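Local coordinates for enoyl-[acyl-carrier-protein] reductase [FMN] (Thermotoga maritima, PDB 5GVH) that binds flavin mononucleotide and probably uses NADH to reduce the enoyl group of enoyl-acyl carrier protein substrates in fatty acid synthesis, at residues A[136-141]-A[154-159]; A[168-173]-A[189-194]. One frame throughout, in Å; residues are numbered along the deposited sequence.

Contact 1: A[136-141]-A[154-159]; sequences VIAEGM and VLVNKV. With FMN (flavin mononucleotide), chain C.
Ala138 faces Val156 with CA atoms 5.9 Å apart where strand 136-139 and helix 154-159 run roughly antiparallel, their axes inclined at 145° and 7.9 Å apart at closest approach. The side chains that meet are all aliphatic, and Leu155 also packs on the strand's peptide groups. It makes its closest approach through one branch: with CG anti to the backbone N (chi1 -179°), the side chain extends from the helix and places CD2 over the face of the peptide joining Ala138 to Glu139, almost directly above Glu139 N at 3.4 Å. The same methyl lies 3.4 Å from Glu139 O and 3.8 Å from Ala138 CB, at the C-terminal end of the strand. Ala138 CB points at the helix among Leu155, Val156 and Val159; the methyl tips of the two valines stand further off, CG2 of each being 4.4 Å from Ala138 CB. One helical turn beyond Leu155, Val159 also reaches back with CG1 to CG1 of Val136, a tip-to-tip methyl contact. Glu139 turns the other way. Its CG is anti to the backbone N (chi1 -174°) and its chain is extended, carrying the carboxylate across the strand to OE2, which accepts a hydrogen bond of 2.7 Å from O3' of the FMN ribityl chain. The strand thus has a helix-packed side of small aliphatic residues and a flavin-facing side. This is the wall of a TIM barrel of the nitronate monooxygenase family, with an outer helix packed on an inner strand and the flavin site at the strand's C-terminal end.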
loop_
_atom_site.group_PDB
_atom_site.type_symbol
_atom_site.label_atom_id
_atom_site.label_comp_id
_atom_site.label_asym_id
_atom_site.label_seq_id
_atom_site.Cartn_x
_atom_site.Cartn_y
_atom_site.Cartn_z
ATOM N N VAL A 136 -10.151 12.265 -10.232
ATOM C CA VAL A 136 -8.818 11.695 -10.358
ATOM C C VAL A 136 -8.844 10.283 -9.787
ATOM O O VAL A 136 -9.376 10.059 -8.693
ATOM C CB VAL A 136 -7.776 12.562 -9.625
ATOM C CG1 VAL A 136 -6.574 11.755 -9.299
ATOM C CG2 VAL A 136 -7.380 13.748 -10.476
ATOM N N ILE A 137 -8.279 9.332 -10.522
ATOM C CA ILE A 137 -8.055 7.981 -10.023
ATOM C C ILE A 137 -6.632 7.911 -9.483
ATOM O O ILE A 137 -5.666 7.979 -10.255
ATOM C CB ILE A 137 -8.281 6.937 -11.119
ATOM C CG1 ILE A 137 -9.759 6.882 -11.492
ATOM C CG2 ILE A 137 -7.792 5.562 -10.663
ATOM C CD1 ILE A 137 -10.002 6.320 -12.876
ATOM N N ALA A 138 -6.494 7.766 -8.162
ATOM C CA ALA A 138 -5.189 7.596 -7.525
ATOM C C ALA A 138 -4.896 6.105 -7.408
ATOM O O ALA A 138 -5.533 5.401 -6.615
ATOM C CB ALA A 138 -5.154 8.261 -6.151
ATOM N N GLU A 139 -3.932 5.622 -8.191
ATOM C CA GLU A 139 -3.668 4.193 -8.324
ATOM C C GLU A 139 -2.348 3.827 -7.652
ATOM O O GLU A 139 -1.276 4.223 -8.122
ATOM C CB GLU A 139 -3.630 3.771 -9.790
ATOM C CG GLU A 139 -3.513 2.263 -9.910
ATOM C CD GLU A 139 -3.094 1.804 -11.280
ATOM O OE1 GLU A 139 -1.891 1.906 -11.596
ATOM O OE2 GLU A 139 -3.957 1.310 -12.027
ATOM N N GLY A 140 -2.425 3.035 -6.594
ATOM C CA GLY A 140 -1.231 2.593 -5.906
ATOM C C GLY A 140 -0.485 1.518 -6.674
ATOM O O GLY A 140 -0.991 0.894 -7.611
ATOM N N MET A 141 0.753 1.285 -6.235
ATOM C CA MET A 141 1.663 0.383 -6.929
ATOM C C MET A 141 1.295 -1.089 -6.776
ATOM O O MET A 141 1.844 -1.923 -7.502
ATOM C CB MET A 141 3.093 0.584 -6.410
ATOM C CG MET A 141 3.340 -0.174 -5.114
ATOM S SD MET A 141 5.094 -0.396 -4.793
ATOM C CE MET A 141 5.527 1.286 -4.462
ATOM N N VAL A 154 -0.721 5.200 1.144
ATOM C CA VAL A 154 -0.159 6.543 1.208
ATOM C C VAL A 154 -0.717 7.446 0.109
ATOM O O VAL A 154 -1.101 8.585 0.383
ATOM C CB VAL A 154 1.379 6.468 1.153
ATOM C CG1 VAL A 154 1.966 7.858 0.992
ATOM C CG2 VAL A 154 1.933 5.817 2.418
ATOM N N LEU A 155 -0.794 6.965 -1.141
ATOM C CA LEU A 155 -1.166 7.843 -2.256
ATOM C C LEU A 155 -2.563 8.427 -2.072
ATOM O O LEU A 155 -2.751 9.644 -2.200
ATOM C CB LEU A 155 -1.080 7.092 -3.582
ATOM C CG LEU A 155 -1.404 7.848 -4.869
ATOM C CD1 LEU A 155 -0.315 8.851 -5.232
ATOM C CD2 LEU A 155 -1.623 6.853 -5.984
ATOM N N VAL A 156 -3.555 7.580 -1.765
ATOM C CA VAL A 156 -4.930 8.059 -1.628
ATOM C C VAL A 156 -5.022 9.117 -0.537
ATOM O O VAL A 156 -5.715 10.130 -0.692
ATOM C CB VAL A 156 -5.890 6.887 -1.355
ATOM C CG1 VAL A 156 -7.318 7.397 -1.155
ATOM C CG2 VAL A 156 -5.837 5.888 -2.500
ATOM N N ASN A 157 -4.321 8.902 0.579
ATOM C CA ASN A 157 -4.322 9.880 1.661
ATOM C C ASN A 157 -3.803 11.229 1.175
ATOM O O ASN A 157 -4.497 12.250 1.272
ATOM C CB ASN A 157 -3.469 9.355 2.825
ATOM C CG ASN A 157 -3.627 10.178 4.083
ATOM O OD1 ASN A 157 -4.238 11.248 4.072
ATOM N ND2 ASN A 157 -3.067 9.684 5.184
ATOM N N LYS A 158 -2.585 11.239 0.623
ATOM C CA LYS A 158 -1.930 12.477 0.219
ATOM C C LYS A 158 -2.676 13.183 -0.923
ATOM O O LYS A 158 -2.844 14.410 -0.891
ATOM C CB LYS A 158 -0.487 12.169 -0.174
ATOM C CG LYS A 158 0.311 13.363 -0.647
ATOM C CD LYS A 158 0.311 14.437 0.415
ATOM C CE LYS A 158 1.124 15.628 -0.009
ATOM N NZ LYS A 158 1.019 16.642 1.059
ATOM N N VAL A 159 -3.133 12.439 -1.938
ATOM C CA VAL A 159 -3.830 13.077 -3.062
ATOM C C VAL A 159 -5.127 13.748 -2.606
ATOM O O VAL A 159 -5.407 14.889 -2.987
ATOM C CB VAL A 159 -4.076 12.066 -4.199
ATOM C CG1 VAL A 159 -4.955 12.694 -5.290
ATOM C CG2 VAL A 159 -2.750 11.631 -4.806
HETATM N N1 FMN C . -5.119 0.659 -16.579
HETATM C C2 FMN C . -5.085 1.584 -17.613
HETATM O O2 FMN C . -5.103 2.799 -17.407
HETATM N N3 FMN C . -5.025 1.146 -18.908
HETATM C C4 FMN C . -5.005 -0.197 -19.197
HETATM O O4 FMN C . -4.944 -0.551 -20.374
HETATM C C4A FMN C . -5.041 -1.128 -18.166
HETATM N N5 FMN C . -5.020 -2.478 -18.455
HETATM C C5A FMN C . -5.079 -3.405 -17.432
HETATM C C6 FMN C . -5.073 -4.759 -17.746
HETATM C C7 FMN C . -5.130 -5.709 -16.741
HETATM C C7M FMN C . -5.115 -7.166 -17.106
HETATM C C8 FMN C . -5.193 -5.303 -15.404
HETATM C C8M FMN C . -5.242 -6.329 -14.305
HETATM C C9 FMN C . -5.199 -3.945 -15.087
HETATM C C9A FMN C . -5.143 -2.984 -16.103
HETATM N N10 FMN C . -5.158 -1.622 -15.810
HETATM C C10 FMN C . -5.100 -0.697 -16.842
HETATM C "C1'" FMN C . -5.237 -1.157 -14.382
HETATM C "C2'" FMN C . -6.697 -1.132 -13.937
HETATM O "O2'" FMN C . -7.386 -0.135 -14.654
HETATM C "C3'" FMN C . -6.852 -0.814 -12.455
HETATM O "O3'" FMN C . -6.497 0.536 -12.250
HETATM C "C4'" FMN C . -6.038 -1.755 -11.574
HETATM O "O4'" FMN C . -6.352 -3.075 -11.943
HETATM C "C5'" FMN C . -6.403 -1.608 -10.101
HETATM O "O5'" FMN C . -5.715 -2.581 -9.335
HETATM P P FMN C . -6.388 -3.968 -8.831
HETATM O O1P FMN C . -5.719 -4.365 -7.525
HETATM O O2P FMN C . -7.878 -3.837 -8.628
HETATM O O3P FMN C . -6.077 -5.046 -9.844
#

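Contact 2: A[168-173]-A[189-194]; sequences IAAGGI and AVQMGT. With FMN (flavin mononucleotide), chain C.
The Gln191 amide has Ala170 CB obliquely above one face, 3.7 Å from NE2, and Ile137 CD1 approaches OE1 obliquely from that same side. FMN O3' lies beyond the NH2 edge, tilted slightly out of the amide plane to the other side, and takes a weak hydrogen bond from NE2 (2.7 Å, 125° at the hydrogen). An extended side chain, CG anti to the backbone N at chi1 162°, carries the amide from the strand to the ribityl chain. Parallel pairing holds the backbones: Ala169 N binds Ala189 O and Ala169 O accepts Gln191 N at 2.9 Å. Beyond the strands, both chains turn around the phosphate. Gly172 N and Gly193 N give nearly straight hydrogen bonds to O1P and O2P (2.9 Å each), and Thr194 holds O3P through both N and OG1, so each terminal oxygen is gripped. Gly171 and Gly172 adopt positive phi, where a side chain would be jammed against the preceding carbonyl O, and one at Gly193 would collide with FMN O4'. A water accepts from Gly171 N and Ile173 N and lies 2.8 Å from both Gln191 O and O2P, bridging protein and cofactor. Between the two segments, Ile173 CG2 packs on Met192 CG at 4.0 Å and on Val190 CB at 4.1 Å. Strands 167-170 and 190-192 are joined by helix 176-184 in a beta-alpha-beta unit; that helix covers Ala169 and Val190, while strands 136-139 and 17-19 flank the pair.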
loop_
_atom_site.group_PDB
_atom_site.type_symbol
_atom_site.label_atom_id
_atom_site.label_comp_id
_atom_site.label_asym_id
_atom_site.label_seq_id
_atom_site.Cartn_x
_atom_site.Cartn_y
_atom_site.Cartn_z
ATOM N N ILE A 168 -10.573 8.867 -6.526
ATOM C CA ILE A 168 -11.047 7.493 -6.668
ATOM C C ILE A 168 -9.868 6.563 -6.415
ATOM O O ILE A 168 -8.896 6.551 -7.184
ATOM C CB ILE A 168 -11.669 7.241 -8.054
ATOM C CG1 ILE A 168 -12.777 8.262 -8.330
ATOM C CG2 ILE A 168 -12.223 5.831 -8.160
ATOM C CD1 ILE A 168 -13.386 8.127 -9.724
ATOM N N ALA A 169 -9.956 5.783 -5.351
ATOM C CA ALA A 169 -8.853 4.923 -4.963
ATOM C C ALA A 169 -8.825 3.702 -5.861
ATOM O O ALA A 169 -9.864 3.081 -6.093
ATOM C CB ALA A 169 -8.995 4.503 -3.501
ATOM N N ALA A 170 -7.628 3.347 -6.344
ATOM C CA ALA A 170 -7.429 2.156 -7.164
ATOM C C ALA A 170 -6.166 1.422 -6.729
ATOM O O ALA A 170 -5.181 2.037 -6.305
ATOM C CB ALA A 170 -7.332 2.497 -8.659
ATOM N N GLY A 171 -6.193 0.097 -6.860
ATOM C CA GLY A 171 -5.031 -0.698 -6.508
ATOM C C GLY A 171 -5.140 -1.361 -5.148
ATOM O O GLY A 171 -5.021 -0.712 -4.100
ATOM N N GLY A 172 -5.376 -2.671 -5.160
ATOM C CA GLY A 172 -5.513 -3.431 -3.937
ATOM C C GLY A 172 -6.913 -3.513 -3.365
ATOM O O GLY A 172 -7.079 -4.105 -2.288
ATOM N N ILE A 173 -7.931 -2.944 -4.036
ATOM C CA ILE A 173 -9.298 -2.985 -3.521
ATOM C C ILE A 173 -10.019 -4.195 -4.105
ATOM O O ILE A 173 -10.143 -4.330 -5.333
ATOM C CB ILE A 173 -10.073 -1.690 -3.833
ATOM C CG1 ILE A 173 -9.490 -0.480 -3.106
ATOM C CG2 ILE A 173 -11.495 -1.833 -3.344
ATOM C CD1 ILE A 173 -8.514 0.340 -3.906
ATOM N N ALA A 189 -14.819 7.006 -4.001
ATOM C CA ALA A 189 -15.215 5.873 -4.828
ATOM C C ALA A 189 -13.997 4.970 -4.932
ATOM O O ALA A 189 -12.896 5.353 -4.531
ATOM C CB ALA A 189 -15.709 6.309 -6.221
ATOM N N VAL A 190 -14.202 3.765 -5.483
ATOM C CA VAL A 190 -13.120 2.812 -5.711
ATOM C C VAL A 190 -13.177 2.293 -7.139
ATOM O O VAL A 190 -14.242 2.229 -7.762
ATOM C CB VAL A 190 -13.146 1.633 -4.711
ATOM C CG1 VAL A 190 -12.935 2.146 -3.266
ATOM C CG2 VAL A 190 -14.425 0.813 -4.843
ATOM N N GLN A 191 -12.004 1.943 -7.664
ATOM C CA GLN A 191 -11.854 1.310 -8.967
ATOM C C GLN A 191 -11.138 -0.028 -8.796
ATOM O O GLN A 191 -10.101 -0.107 -8.123
ATOM C CB GLN A 191 -11.083 2.223 -9.927
ATOM C CG GLN A 191 -10.500 1.509 -11.139
ATOM C CD GLN A 191 -9.810 2.456 -12.123
ATOM O OE1 GLN A 191 -10.472 3.220 -12.810
ATOM N NE2 GLN A 191 -8.478 2.388 -12.203
ATOM N N MET A 192 -11.695 -1.074 -9.398
ATOM C CA MET A 192 -11.163 -2.425 -9.296
ATOM C C MET A 192 -10.894 -2.973 -10.689
ATOM O O MET A 192 -11.634 -2.688 -11.637
ATOM C CB MET A 192 -12.136 -3.358 -8.546
ATOM C CG MET A 192 -12.228 -3.099 -7.045
ATOM S SD MET A 192 -13.433 -4.123 -6.168
ATOM C CE MET A 192 -14.795 -2.977 -6.112
ATOM N N GLY A 193 -9.828 -3.749 -10.815
ATOM C CA GLY A 193 -9.560 -4.439 -12.057
ATOM C C GLY A 193 -9.544 -5.938 -11.863
ATOM O O GLY A 193 -10.390 -6.643 -12.425
ATOM N N THR A 194 -8.596 -6.428 -11.049
ATOM C CA THR A 194 -8.439 -7.867 -10.836
ATOM C C THR A 194 -9.713 -8.495 -10.280
ATOM O O THR A 194 -10.086 -9.599 -10.683
ATOM C CB THR A 194 -7.249 -8.151 -9.901
ATOM O OG1 THR A 194 -6.059 -7.517 -10.400
ATOM C CG2 THR A 194 -6.980 -9.663 -9.780
HETATM N N1 FMN C . -5.119 0.659 -16.579
HETATM C C2 FMN C . -5.085 1.584 -17.613
HETATM O O2 FMN C . -5.103 2.799 -17.407
HETATM N N3 FMN C . -5.025 1.146 -18.908
HETATM C C4 FMN C . -5.005 -0.197 -19.197
HETATM O O4 FMN C . -4.944 -0.551 -20.374
HETATM C C4A FMN C . -5.041 -1.128 -18.166
HETATM N N5 FMN C . -5.020 -2.478 -18.455
HETATM C C5A FMN C . -5.079 -3.405 -17.432
HETATM C C6 FMN C . -5.073 -4.759 -17.746
HETATM C C7 FMN C . -5.130 -5.709 -16.741
HETATM C C7M FMN C . -5.115 -7.166 -17.106
HETATM C C8 FMN C . -5.193 -5.303 -15.404
HETATM C C8M FMN C . -5.242 -6.329 -14.305
HETATM C C9 FMN C . -5.199 -3.945 -15.087
HETATM C C9A FMN C . -5.143 -2.984 -16.103
HETATM N N10 FMN C . -5.158 -1.622 -15.810
HETATM C C10 FMN C . -5.100 -0.697 -16.842
HETATM C "C1'" FMN C . -5.237 -1.157 -14.382
HETATM C "C2'" FMN C . -6.697 -1.132 -13.937
HETATM O "O2'" FMN C . -7.386 -0.135 -14.654
HETATM C "C3'" FMN C . -6.852 -0.814 -12.455
HETATM O "O3'" FMN C . -6.497 0.536 -12.250
HETATM C "C4'" FMN C . -6.038 -1.755 -11.574
HETATM O "O4'" FMN C . -6.352 -3.075 -11.943
HETATM C "C5'" FMN C . -6.403 -1.608 -10.101
HETATM O "O5'" FMN C . -5.715 -2.581 -9.335
HETATM P P FMN C . -6.388 -3.968 -8.831
HETATM O O1P FMN C . -5.719 -4.365 -7.525
HETATM O O2P FMN C . -7.878 -3.837 -8.628
HETATM O O3P FMN C . -6.077 -5.046 -9.844
HETATM O O HOH W 1 -8.325 -1.818 -6.806
#

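Overall arrangement
Contacts 1 and 2 are both buried, but contact 2 lies deeper, its centre about 7 Å from the centre of the chain against about 13 Å for contact 1. They meet on one parallel sheet: strand 136-139 neighbours strand 167-170, with Val136 O and Ile168 N, and Ala138 N and Ile168 O, probably hydrogen-bonded. Helix 152-162 of contact 1 leads into strand 167-170. Their chemistry follows their place: the strand-to-helix contact 1 is aliphatic, whereas contact 2 pairs strands by backbone bonds and ends in phosphate-binding turns. They converge on FMN, Glu139 and Gln191 sharing the O3' hydroxyl. The segments also reach the second subunit, 136-141 and 154-159 through Met141 and Asn157, 168-173 through Ile173.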